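Local structure of GCN5-related N-acetyltransferase (Exiguobacterium sibiricum 255-15, 3GY9) at residues V4-V9 with F52-T57; V32-R37 with R78-Y83; T108-V113 with L140-F145. The protein binds coenzyme A and is probably a GNAT-family acyltransferase, moving an acyl group from the cofactor to an acceptor that is not known. All coordinates share one frame; numbering follows the deposited sequence. Where two conformers were deposited one is given.

How the interactions relate
All three contacts reach the one mixed sheet of the GNAT fold. Interaction 1 lies at one outer edge, where strand 5-8 pairs with strand 50-55; it is partly buried, largely apolar toward helix 93-105 and fringed by polar groups. Interaction 2 is the buried one: helix 31-37 lies against strand 76-84 with no direct hydrogen bond, and beside the His81 ring packed under Met35, two arginines share sulfates. Interaction 3, about 24 Å from interaction 1 between centres, pairs strand 111-114 with strand 138-141 and adds surface salt bridges. Interactions 2 and 3 touch, since strands 76-84 and 111-114 are neighbours: Ile79 N lies 2.9 Å from Val113 O, probably a hydrogen bond.

Interaction 1. Residues V4-V9 with F52-T57; sequences VTIERV and FVALST
Arg8 and Phe52 run side by side and point the same way, with 72° between guanidinium and ring planes. The ring offers its CE1 corner to one face of the guanidinium, near the rim, with Arg8 NH2 3.9 Å from Phe52 CE1. Arg8 leaves the backbone with CG anti to N (chi1 -175°) and bends at chi3, which turns that face to the ring; its charge is met by Glu104. On this same side of the sheet Ile6 crosses Phe52 at about a right angle, its CG2 branch 3.8 Å from Phe52 CB. The other branch ends in CD1, which comes within 3.6 Å of Ala54 CB.

The opposite side carries Thr5, Glu7, Val53 and Leu55. In one conformer, the Glu7 chain runs out extended from a CG anti to N, and OE2 comes 3.7 Å from Leu55 CD1 while it is hydrogen-bonded to Tyr15 OH. Thr5 OG1 is 2.8 Å from a water that donates to Ser56 O, a bridge across the end of the ladder.

Between these two sides the strands are antiparallel. Thr5 with Leu55 and Glu7 with Val53 are hydrogen-bonded pairs; the Glu7 N to Val53 O bond, 2.8 Å, is nearly straight at 171°.

In the GNAT fold this is the first strand joined to the second. Strand 5-8 is outermost in the sheet of this chain, and strand 50-55 bonds onward to strand 61-69. Helix 93-105 covers the side of Ile6 and Phe52 through Leu97 and Lys100, whereas Tyr15 and Trp17 pack on Val53 from the other.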
loop_
_atom_site.group_PDB
_atom_site.type_symbol
_atom_site.label_atom_id
_atom_site.label_comp_id
_atom_site.label_asym_id
_atom_site.label_seq_id
_atom_site.Cartn_x
_atom_site.Cartn_y
_atom_site.Cartn_z
ATOM N N VAL A 4 -9.667 10.667 8.095
ATOM C CA VAL A 4 -9.395 9.268 8.334
ATOM C C VAL A 4 -8.246 9.150 9.298
ATOM O O VAL A 4 -7.469 10.095 9.481
ATOM C CB VAL A 4 -9.030 8.461 7.045
ATOM C CG1 VAL A 4 -10.179 8.480 6.066
ATOM C CG2 VAL A 4 -7.744 8.988 6.390
ATOM N N THR A 5 -8.156 7.981 9.909
ATOM C CA THR A 5 -6.998 7.591 10.695
ATOM C C THR A 5 -6.360 6.399 9.977
ATOM O O THR A 5 -7.058 5.533 9.465
ATOM C CB THR A 5 -7.416 7.217 12.117
ATOM O OG1 THR A 5 -8.329 6.117 12.074
ATOM C CG2 THR A 5 -8.089 8.383 12.793
ATOM N N ILE A 6 -5.034 6.377 9.899
ATOM C CA ILE A 6 -4.336 5.265 9.289
ATOM C C ILE A 6 -3.761 4.430 10.432
ATOM O O ILE A 6 -2.970 4.941 11.243
ATOM C CB ILE A 6 -3.176 5.711 8.371
ATOM C CG1 ILE A 6 -3.600 6.759 7.326
ATOM C CG2 ILE A 6 -2.552 4.495 7.690
ATOM C CD1 ILE A 6 -4.540 6.277 6.285
ATOM N N GLU A 7 -4.140 3.157 10.475
ATOM C CA GLU A 7 -3.780 2.256 11.564
ATOM C C GLU A 7 -2.994 1.061 11.025
ATOM O O GLU A 7 -3.297 0.576 9.943
ATOM C CB GLU A 7 -5.057 1.754 12.263
ATOM C CG GLU A 7 -4.822 0.541 13.138
ATOM C CD GLU A 7 -5.942 0.238 14.092
ATOM O OE1 GLU A 7 -5.697 0.320 15.312
ATOM O OE2 GLU A 7 -7.050 -0.088 13.627
ATOM N N ARG A 8 -2.027 0.572 11.799
ATOM C CA ARG A 8 -1.349 -0.696 11.518
ATOM C C ARG A 8 -2.252 -1.873 11.850
ATOM O O ARG A 8 -2.878 -1.908 12.916
ATOM C CB ARG A 8 -0.104 -0.792 12.392
ATOM C CG ARG A 8 0.810 -1.973 12.171
ATOM C CD ARG A 8 1.976 -1.912 13.173
ATOM N NE ARG A 8 2.534 -0.578 13.154
ATOM C CZ ARG A 8 3.410 -0.136 12.244
ATOM N NH1 ARG A 8 3.984 -0.969 11.373
ATOM N NH2 ARG A 8 3.762 1.132 12.264
ATOM N N VAL A 9 -2.306 -2.846 10.949
ATOM C CA VAL A 9 -3.087 -4.039 11.155
ATOM C C VAL A 9 -2.233 -5.018 11.931
ATOM O O VAL A 9 -1.256 -5.543 11.401
ATOM C CB VAL A 9 -3.522 -4.663 9.815
ATOM C CG1 VAL A 9 -4.229 -5.983 10.023
ATOM C CG2 VAL A 9 -4.391 -3.697 9.062
ATOM N N PHE A 52 -1.450 -1.519 6.521
ATOM C CA PHE A 52 -2.244 -0.448 7.111
ATOM C C PHE A 52 -3.661 -0.432 6.578
ATOM O O PHE A 52 -3.923 -0.876 5.468
ATOM C CB PHE A 52 -1.599 0.914 6.832
ATOM C CG PHE A 52 -0.219 1.026 7.368
ATOM C CD1 PHE A 52 -0.011 1.293 8.709
ATOM C CD2 PHE A 52 0.881 0.865 6.540
ATOM C CE1 PHE A 52 1.277 1.376 9.221
ATOM C CE2 PHE A 52 2.183 0.952 7.057
ATOM C CZ PHE A 52 2.369 1.216 8.398
ATOM N N VAL A 53 -4.567 0.104 7.398
ATOM C CA VAL A 53 -5.913 0.433 6.955
ATOM C C VAL A 53 -6.220 1.885 7.272
ATOM O O VAL A 53 -5.721 2.422 8.279
ATOM C CB VAL A 53 -7.020 -0.443 7.619
ATOM C CG1 VAL A 53 -7.027 -1.811 6.991
ATOM C CG2 VAL A 53 -6.862 -0.495 9.123
ATOM N N ALA A 54 -7.053 2.489 6.423
ATOM C CA ALA A 54 -7.590 3.824 6.677
ATOM C C ALA A 54 -8.996 3.619 7.219
ATOM O O ALA A 54 -9.802 2.940 6.595
ATOM C CB ALA A 54 -7.635 4.629 5.420
ATOM N N LEU A 55 -9.251 4.183 8.392
ATOM C CA LEU A 55 -10.535 4.093 9.045
ATOM C C LEU A 55 -11.241 5.425 9.012
ATOM O O LEU A 55 -10.653 6.469 9.329
ATOM C CB LEU A 55 -10.371 3.674 10.492
ATOM C CG LEU A 55 -9.766 2.299 10.715
ATOM C CD1 LEU A 55 -9.669 2.056 12.190
ATOM C CD2 LEU A 55 -10.581 1.189 10.076
ATOM N N SER A 56 -12.526 5.381 8.685
ATOM C CA SER A 56 -13.367 6.565 8.729
ATOM C C SER A 56 -13.643 7.024 10.163
ATOM O O SER A 56 -13.304 6.345 11.126
ATOM C CB SER A 56 -14.696 6.290 8.040
ATOM O OG SER A 56 -15.570 5.560 8.900
ATOM N N THR A 57 -14.313 8.163 10.302
ATOM C CA THR A 57 -14.705 8.673 11.619
ATOM C C THR A 57 -15.726 7.766 12.308
ATOM O O THR A 57 -15.969 7.898 13.507
ATOM C CB THR A 57 -15.278 10.094 11.533
ATOM O OG1 THR A 57 -16.377 10.116 10.618
ATOM C CG2 THR A 57 -14.192 11.073 11.083
HETATM O O HOH W 1 -10.949 7.124 12.448
#

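Interaction 2. Residues V32-R37 with R78-Y83; sequences VERMLR and RIRHVY. With COA (coenzyme A), chain B; SO4 (sulfate ion), chain E; SO4 (sulfate ion), chain F; SO4 (sulfate ion), chain D.
In the GNAT fold, strand 76-84 is the central strand whose end enters the coenzyme A pocket, and here helix 31-37 packs on the face opposite Val82. Val82 and Tyr83 belong to that pocket; Val82 CG1 lies 3.9 Å from CDP of the cofactor. Met35, a selenomethionine, sets its CB over the centre of the His81 imidazole in a CH-pi contact, 3.6 Å from the ring centroid, with CG above the CD2 side. Arg34 NH1 reaches the ring edge close to its plane, 3.5 Å from His81 CE1. Were His81 replaced by an alanine, the Met35 methylenes would probably lose their flat partner and a gap would open between helix and strand. The CG2 branch of Val32 crosses Tyr83 at about a right angle, 3.9 Å from Tyr83 CB, while the phenol hydroxyl bonds Glu27.

Arg34 and Arg80 gather round sulfates, probably from the crystallisation liquor, which are likely to screen the two charges. Arg80 also pairs with Glu42. The sulfate of chain E ties both segments together: its O2 accepts from Arg34 NH1 at 3.0 Å and from Arg80 NH2 at 3.1 Å, and its O1 takes His81 N at 2.8 Å.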
loop_
_atom_site.group_PDB
_atom_site.type_symbol
_atom_site.label_atom_id
_atom_site.label_comp_id
_atom_site.label_asym_id
_atom_site.label_seq_id
_atom_site.Cartn_x
_atom_site.Cartn_y
_atom_site.Cartn_z
ATOM N N VAL A 32 -7.117 -7.248 -2.838
ATOM C CA VAL A 32 -7.580 -7.307 -1.452
ATOM C C VAL A 32 -7.866 -8.764 -1.073
ATOM O O VAL A 32 -7.467 -9.233 0.004
ATOM C CB VAL A 32 -8.835 -6.441 -1.209
ATOM C CG1 VAL A 32 -9.282 -6.535 0.242
ATOM C CG2 VAL A 32 -8.558 -4.998 -1.583
ATOM N N GLU A 33 -8.524 -9.483 -1.976
ATOM C CA GLU A 33 -8.773 -10.904 -1.772
ATOM C C GLU A 33 -7.471 -11.674 -1.557
ATOM O O GLU A 33 -7.387 -12.512 -0.659
ATOM C CB GLU A 33 -9.489 -11.468 -2.987
ATOM C CG GLU A 33 -10.014 -12.860 -2.807
ATOM C CD GLU A 33 -11.135 -13.151 -3.785
ATOM O OE1 GLU A 33 -10.881 -13.050 -5.003
ATOM O OE2 GLU A 33 -12.271 -13.442 -3.337
ATOM N N ARG A 34 -6.455 -11.412 -2.383
ATOM C CA ARG A 34 -5.181 -12.106 -2.271
ATOM C C ARG A 34 -4.542 -11.830 -0.917
ATOM O O ARG A 34 -4.067 -12.750 -0.232
ATOM C CB ARG A 34 -4.234 -11.670 -3.394
ATOM C CG ARG A 34 -4.555 -12.251 -4.746
ATOM C CD ARG A 34 -3.351 -12.159 -5.709
ATOM N NE ARG A 34 -3.316 -10.945 -6.529
ATOM C CZ ARG A 34 -2.773 -9.768 -6.193
ATOM N NH1 ARG A 34 -2.197 -9.559 -5.006
ATOM N NH2 ARG A 34 -2.816 -8.766 -7.063
HETATM N N MSE A 35 -4.540 -10.566 -0.519
HETATM C CA MSE A 35 -3.945 -10.151 0.747
HETATM C C MSE A 35 -4.584 -10.925 1.898
HETATM O O MSE A 35 -3.900 -11.468 2.771
HETATM C CB MSE A 35 -4.148 -8.642 0.953
HETATM C CG MSE A 35 -3.320 -8.037 2.070
HETATM SE SE MSE A 35 -4.263 -7.965 3.752
HETATM C CE MSE A 35 -5.324 -6.418 3.383
ATOM N N LEU A 36 -5.902 -10.954 1.910
ATOM C CA LEU A 36 -6.594 -11.535 3.066
ATOM C C LEU A 36 -6.585 -13.037 3.047
ATOM O O LEU A 36 -6.372 -13.697 4.115
ATOM C CB LEU A 36 -8.017 -11.017 3.134
ATOM C CG LEU A 36 -8.087 -9.514 3.423
ATOM C CD1 LEU A 36 -9.498 -9.002 3.168
ATOM C CD2 LEU A 36 -7.680 -9.156 4.840
ATOM N N ARG A 37 -6.729 -13.630 1.860
ATOM C CA ARG A 37 -6.653 -15.093 1.761
ATOM C C ARG A 37 -5.280 -15.626 2.141
ATOM O O ARG A 37 -5.208 -16.660 2.769
ATOM C CB ARG A 37 -7.057 -15.589 0.381
ATOM C CG ARG A 37 -8.539 -15.405 0.092
ATOM C CD ARG A 37 -8.890 -15.902 -1.312
ATOM N NE ARG A 37 -10.338 -15.877 -1.505
ATOM C CZ ARG A 37 -10.958 -16.195 -2.639
ATOM N NH1 ARG A 37 -10.269 -16.554 -3.704
ATOM N NH2 ARG A 37 -12.283 -16.129 -2.697
ATOM N N ARG A 78 8.624 -3.892 -1.423
ATOM C CA ARG A 78 7.523 -3.835 -2.363
ATOM C C ARG A 78 6.301 -3.277 -1.657
ATOM O O ARG A 78 5.929 -3.782 -0.581
ATOM C CB ARG A 78 7.205 -5.242 -2.865
ATOM C CG ARG A 78 6.201 -5.217 -3.990
ATOM C CD ARG A 78 5.854 -6.632 -4.428
ATOM N NE ARG A 78 5.067 -6.642 -5.668
ATOM C CZ ARG A 78 5.594 -6.764 -6.889
ATOM N NH1 ARG A 78 6.897 -6.826 -7.087
ATOM N NH2 ARG A 78 4.796 -6.746 -7.939
ATOM N N ILE A 79 5.696 -2.228 -2.223
ATOM C CA ILE A 79 4.442 -1.693 -1.733
ATOM C C ILE A 79 3.309 -2.533 -2.314
ATOM O O ILE A 79 3.260 -2.734 -3.515
ATOM C CB ILE A 79 4.313 -0.209 -2.101
ATOM C CG1 ILE A 79 5.403 0.583 -1.348
ATOM C CG2 ILE A 79 2.908 0.312 -1.796
ATOM C CD1 ILE A 79 5.539 2.033 -1.785
ATOM N N ARG A 80 2.457 -3.076 -1.435
ATOM C CA ARG A 80 1.489 -4.083 -1.836
ATOM C C ARG A 80 0.094 -3.779 -1.394
ATOM O O ARG A 80 -0.135 -3.220 -0.331
ATOM C CB ARG A 80 1.863 -5.426 -1.225
ATOM C CG ARG A 80 3.287 -5.857 -1.572
ATOM C CD ARG A 80 3.461 -7.366 -1.480
ATOM N NE ARG A 80 2.690 -8.070 -2.492
ATOM C CZ ARG A 80 2.463 -9.379 -2.503
ATOM N NH1 ARG A 80 2.924 -10.166 -1.547
ATOM N NH2 ARG A 80 1.714 -9.893 -3.458
ATOM N N HIS A 81 -0.844 -4.229 -2.216
ATOM C CA HIS A 81 -2.254 -4.307 -1.843
ATOM C C HIS A 81 -2.891 -2.969 -1.546
ATOM O O HIS A 81 -3.751 -2.864 -0.681
ATOM C CB HIS A 81 -2.471 -5.263 -0.659
ATOM C CG HIS A 81 -1.812 -6.600 -0.819
ATOM N ND1 HIS A 81 -2.051 -7.432 -1.891
ATOM C CD2 HIS A 81 -0.923 -7.251 -0.029
ATOM C CE1 HIS A 81 -1.353 -8.547 -1.739
ATOM N NE2 HIS A 81 -0.640 -8.446 -0.629
ATOM N N VAL A 82 -2.502 -1.927 -2.265
ATOM C CA VAL A 82 -3.060 -0.602 -2.045
ATOM C C VAL A 82 -4.384 -0.482 -2.775
ATOM O O VAL A 82 -4.452 -0.665 -3.981
ATOM C CB VAL A 82 -2.106 0.486 -2.580
ATOM C CG1 VAL A 82 -2.795 1.846 -2.569
ATOM C CG2 VAL A 82 -0.826 0.499 -1.762
ATOM N N TYR A 83 -5.435 -0.184 -2.026
ATOM C CA TYR A 83 -6.787 -0.075 -2.595
ATOM C C TYR A 83 -7.617 0.873 -1.742
ATOM O O TYR A 83 -7.630 0.748 -0.516
ATOM C CB TYR A 83 -7.472 -1.449 -2.624
ATOM C CG TYR A 83 -8.830 -1.397 -3.264
ATOM C CD1 TYR A 83 -8.972 -1.398 -4.646
ATOM C CD2 TYR A 83 -9.971 -1.332 -2.487
ATOM C CE1 TYR A 83 -10.227 -1.336 -5.239
ATOM C CE2 TYR A 83 -11.235 -1.260 -3.083
ATOM C CZ TYR A 83 -11.352 -1.256 -4.446
ATOM O OH TYR A 83 -12.593 -1.191 -5.052
HETATM N N1A COA B . -8.913 7.002 -9.308
HETATM C C2A COA B . -7.566 6.909 -9.605
HETATM N N3A COA B . -6.688 7.906 -9.229
HETATM C C4A COA B . -7.160 8.986 -8.555
HETATM C C5A COA B . -8.512 9.103 -8.246
HETATM C C6A COA B . -9.395 8.098 -8.628
HETATM N N6A COA B . -10.702 8.228 -8.444
HETATM N N7A COA B . -8.676 10.276 -7.584
HETATM C C8A COA B . -7.478 10.890 -7.470
HETATM N N9A COA B . -6.536 10.098 -8.080
HETATM C C1B COA B . -5.106 10.376 -8.241
HETATM C C2B COA B . -4.853 11.797 -8.723
HETATM O O2B COA B . -3.734 11.811 -9.587
HETATM C C3B COA B . -4.546 12.547 -7.453
HETATM O O3B COA B . -3.717 13.667 -7.636
HETATM P P3B COA B . -4.373 15.122 -7.438
HETATM O O7A COA B . -3.322 16.185 -7.654
HETATM O O8A COA B . -5.495 15.246 -8.438
HETATM O O9A COA B . -4.939 15.256 -6.044
HETATM C C4B COA B . -3.839 11.482 -6.644
HETATM O O4B COA B . -4.475 10.263 -6.980
HETATM C C5B COA B . -3.878 11.741 -5.136
HETATM O O5B COA B . -5.212 11.838 -4.707
HETATM P P1A COA B . -5.791 11.025 -3.428
HETATM O O1A COA B . -4.830 11.040 -2.281
HETATM O O2A COA B . -7.127 11.639 -3.165
HETATM O O3A COA B . -5.956 9.582 -4.090
HETATM P P2A COA B . -6.963 8.410 -3.672
HETATM O O4A COA B . -7.338 8.450 -2.201
HETATM O O5A COA B . -8.074 8.352 -4.654
HETATM O O6A COA B . -5.988 7.154 -3.885
HETATM C CBP COA B . -5.665 5.402 -5.537
HETATM C CCP COA B . -5.420 6.866 -5.162
HETATM C CDP COA B . -4.923 4.507 -4.550
HETATM C CEP COA B . -5.096 5.185 -6.954
HETATM C CAP COA B . -7.175 5.098 -5.483
HETATM O OAP COA B . -7.870 6.035 -6.276
HETATM C C9P COA B . -7.466 3.711 -5.986
HETATM O O9P COA B . -7.364 2.593 -5.147
HETATM N N8P COA B . -7.806 3.643 -7.269
HETATM C C7P COA B . -8.132 2.379 -7.919
HETATM C C6P COA B . -7.652 2.360 -9.371
HETATM C C5P COA B . -8.435 3.352 -10.201
HETATM O O5P COA B . -9.092 4.253 -9.650
HETATM N N4P COA B . -8.380 3.198 -11.522
HETATM C C3P COA B . -8.829 4.227 -12.435
HETATM C C2P COA B . -10.349 4.392 -12.425
HETATM S S1P COA B . -11.280 2.877 -12.765
HETATM S S SO4 E . 0.597 -6.310 -5.135
HETATM O O1 SO4 E . -0.492 -5.411 -4.742
HETATM O O2 SO4 E . 0.161 -7.702 -5.101
HETATM O O3 SO4 E . 1.737 -6.124 -4.251
HETATM O O4 SO4 E . 1.045 -5.978 -6.494
HETATM S S SO4 F . -0.211 -12.829 -3.156
HETATM O O1 SO4 F . -0.669 -11.756 -4.039
HETATM O O2 SO4 F . -0.873 -12.656 -1.865
HETATM O O3 SO4 F . 1.258 -12.790 -3.081
HETATM O O4 SO4 F . -0.619 -14.116 -3.699
HETATM S S SO4 D . -5.297 -7.431 -9.085
HETATM O O1 SO4 D . -6.206 -7.805 -10.169
HETATM O O2 SO4 D . -5.886 -6.386 -8.252
HETATM O O3 SO4 D . -4.027 -6.969 -9.642
HETATM O O4 SO4 D . -5.062 -8.621 -8.273
#

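Interaction 3. Residues T108-V113 with L140-F145; sequences TYDRLV and LDKTAF
Asp110 O is gripped by two donors just where strand 138-141 of the GNAT sheet passes into helix 142-147. Lys142 N bonds to it at 2.9 Å, coming from 43° above the carbonyl plane, and a water donates to the same oxygen while accepting from Thr143 N. The first turn of the helix is thus tied to the residue leading into strand 111-114.

The strands form a short antiparallel ladder. Leu112 and Leu140 are a hydrogen-bonded pair, bonded both ways at 2.9 Å between Leu112 N and Leu140 O and between Leu140 N and Leu112 O. Both leucines face helix 93-105, where Ala105 touches Leu112 and Met102 touches Leu140.

Two salt bridges lie beside it. Lys142 CG stands anti to N and the chain bends at chi3, which carries it across Asp110; the bridge from NZ to OD1 is long, at 3.6 Å, and the stronger partner of the carboxylate is Arg75, at OD2. On the face away from the leucines, Arg111 and Asp141 lie side by side with guanidinium and carboxylate planes 64° apart. Their salt bridge holds a bent, weak hydrogen bond: Arg111 NE is 2.7 Å from Asp141 OD1, with 126° at the hydrogen.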
loop_
_atom_site.group_PDB
_atom_site.type_symbol
_atom_site.label_atom_id
_atom_site.label_comp_id
_atom_site.label_asym_id
_atom_site.label_seq_id
_atom_site.Cartn_x
_atom_site.Cartn_y
_atom_site.Cartn_z
ATOM N N THR A 108 13.854 0.614 6.497
ATOM C CA THR A 108 14.343 -0.748 6.272
ATOM C C THR A 108 14.960 -0.948 4.892
ATOM O O THR A 108 15.937 -1.678 4.786
ATOM C CB THR A 108 13.204 -1.760 6.473
ATOM O OG1 THR A 108 12.741 -1.659 7.816
ATOM C CG2 THR A 108 13.679 -3.167 6.257
ATOM N N TYR A 109 14.421 -0.276 3.866
ATOM C CA TYR A 109 14.759 -0.522 2.461
ATOM C C TYR A 109 15.365 0.721 1.814
ATOM O O TYR A 109 15.042 1.847 2.181
ATOM C CB TYR A 109 13.529 -0.991 1.662
ATOM C CG TYR A 109 12.906 -2.241 2.263
ATOM C CD1 TYR A 109 13.514 -3.480 2.120
ATOM C CD2 TYR A 109 11.723 -2.173 2.971
ATOM C CE1 TYR A 109 12.944 -4.634 2.661
ATOM C CE2 TYR A 109 11.146 -3.314 3.544
ATOM C CZ TYR A 109 11.778 -4.540 3.392
ATOM O OH TYR A 109 11.249 -5.675 3.974
ATOM N N ASP A 110 16.283 0.489 0.884
ATOM C CA ASP A 110 16.939 1.567 0.156
ATOM C C ASP A 110 16.225 1.881 -1.153
ATOM O O ASP A 110 16.546 2.874 -1.813
ATOM C CB ASP A 110 18.399 1.204 -0.115
ATOM C CG ASP A 110 19.201 1.165 1.145
ATOM O OD1 ASP A 110 19.213 2.189 1.843
ATOM O OD2 ASP A 110 19.777 0.120 1.476
ATOM N N ARG A 111 15.256 1.042 -1.512
ATOM C CA ARG A 111 14.474 1.222 -2.719
ATOM C C ARG A 111 13.097 0.648 -2.492
ATOM O O ARG A 111 12.978 -0.376 -1.828
ATOM C CB ARG A 111 15.130 0.474 -3.872
ATOM C CG ARG A 111 14.386 0.585 -5.190
ATOM C CD ARG A 111 15.187 -0.033 -6.342
ATOM N NE ARG A 111 16.326 0.796 -6.720
ATOM C CZ ARG A 111 17.608 0.427 -6.652
ATOM N NH1 ARG A 111 17.964 -0.789 -6.241
ATOM N NH2 ARG A 111 18.554 1.285 -7.030
ATOM N N LEU A 112 12.058 1.304 -3.008
ATOM C CA LEU A 112 10.694 0.753 -2.986
ATOM C C LEU A 112 10.165 0.608 -4.391
ATOM O O LEU A 112 10.377 1.482 -5.232
ATOM C CB LEU A 112 9.735 1.643 -2.201
ATOM C CG LEU A 112 10.105 1.849 -0.733
ATOM C CD1 LEU A 112 9.127 2.815 -0.097
ATOM C CD2 LEU A 112 10.131 0.531 0.051
ATOM N N VAL A 113 9.499 -0.521 -4.631
ATOM C CA VAL A 113 8.942 -0.825 -5.935
ATOM C C VAL A 113 7.496 -1.246 -5.801
ATOM O O VAL A 113 7.056 -1.639 -4.736
ATOM C CB VAL A 113 9.738 -1.928 -6.653
ATOM C CG1 VAL A 113 11.211 -1.522 -6.755
ATOM C CG2 VAL A 113 9.597 -3.283 -5.975
ATOM N N LEU A 140 11.356 3.814 -6.596
ATOM C CA LEU A 140 11.828 5.035 -5.942
ATOM C C LEU A 140 12.997 4.705 -5.030
ATOM O O LEU A 140 12.858 3.841 -4.169
ATOM C CB LEU A 140 10.697 5.669 -5.130
ATOM C CG LEU A 140 11.030 6.913 -4.297
ATOM C CD1 LEU A 140 11.477 8.046 -5.201
ATOM C CD2 LEU A 140 9.826 7.313 -3.439
ATOM N N ASP A 141 14.114 5.404 -5.201
ATOM C CA ASP A 141 15.285 5.230 -4.334
ATOM C C ASP A 141 15.183 6.104 -3.088
ATOM O O ASP A 141 14.667 7.214 -3.145
ATOM C CB ASP A 141 16.568 5.615 -5.077
ATOM C CG ASP A 141 16.937 4.642 -6.175
ATOM O OD1 ASP A 141 16.536 3.459 -6.115
ATOM O OD2 ASP A 141 17.665 5.079 -7.092
ATOM N N LYS A 142 15.752 5.632 -1.981
ATOM C CA LYS A 142 15.711 6.391 -0.733
ATOM C C LYS A 142 16.382 7.749 -0.885
ATOM O O LYS A 142 15.911 8.733 -0.337
ATOM C CB LYS A 142 16.385 5.614 0.403
ATOM C CG LYS A 142 16.217 6.271 1.774
ATOM C CD LYS A 142 16.783 5.431 2.918
ATOM C CE LYS A 142 18.290 5.336 2.887
ATOM N NZ LYS A 142 18.846 4.900 4.214
ATOM N N THR A 143 17.476 7.798 -1.631
ATOM C CA THR A 143 18.187 9.060 -1.820
ATOM C C THR A 143 17.272 10.096 -2.475
ATOM O O THR A 143 17.289 11.262 -2.097
ATOM C CB THR A 143 19.477 8.877 -2.634
ATOM O OG1 THR A 143 19.186 8.167 -3.835
ATOM C CG2 THR A 143 20.501 8.084 -1.841
ATOM N N ALA A 144 16.431 9.665 -3.414
ATOM C CA ALA A 144 15.469 10.562 -4.044
ATOM C C ALA A 144 14.399 10.993 -3.044
ATOM O O ALA A 144 14.044 12.170 -2.960
ATOM C CB ALA A 144 14.832 9.897 -5.246
ATOM N N PHE A 145 13.898 10.029 -2.285
ATOM C CA PHE A 145 12.929 10.299 -1.229
ATOM C C PHE A 145 13.497 11.308 -0.229
ATOM O O PHE A 145 12.798 12.241 0.181
ATOM C CB PHE A 145 12.578 8.978 -0.525
ATOM C CG PHE A 145 11.669 9.127 0.664
ATOM C CD1 PHE A 145 10.303 9.275 0.496
ATOM C CD2 PHE A 145 12.182 9.110 1.964
ATOM C CE1 PHE A 145 9.457 9.397 1.595
ATOM C CE2 PHE A 145 11.338 9.236 3.061
ATOM C CZ PHE A 145 9.980 9.383 2.869
HETATM O O HOH W 2 18.946 4.953 -2.279
#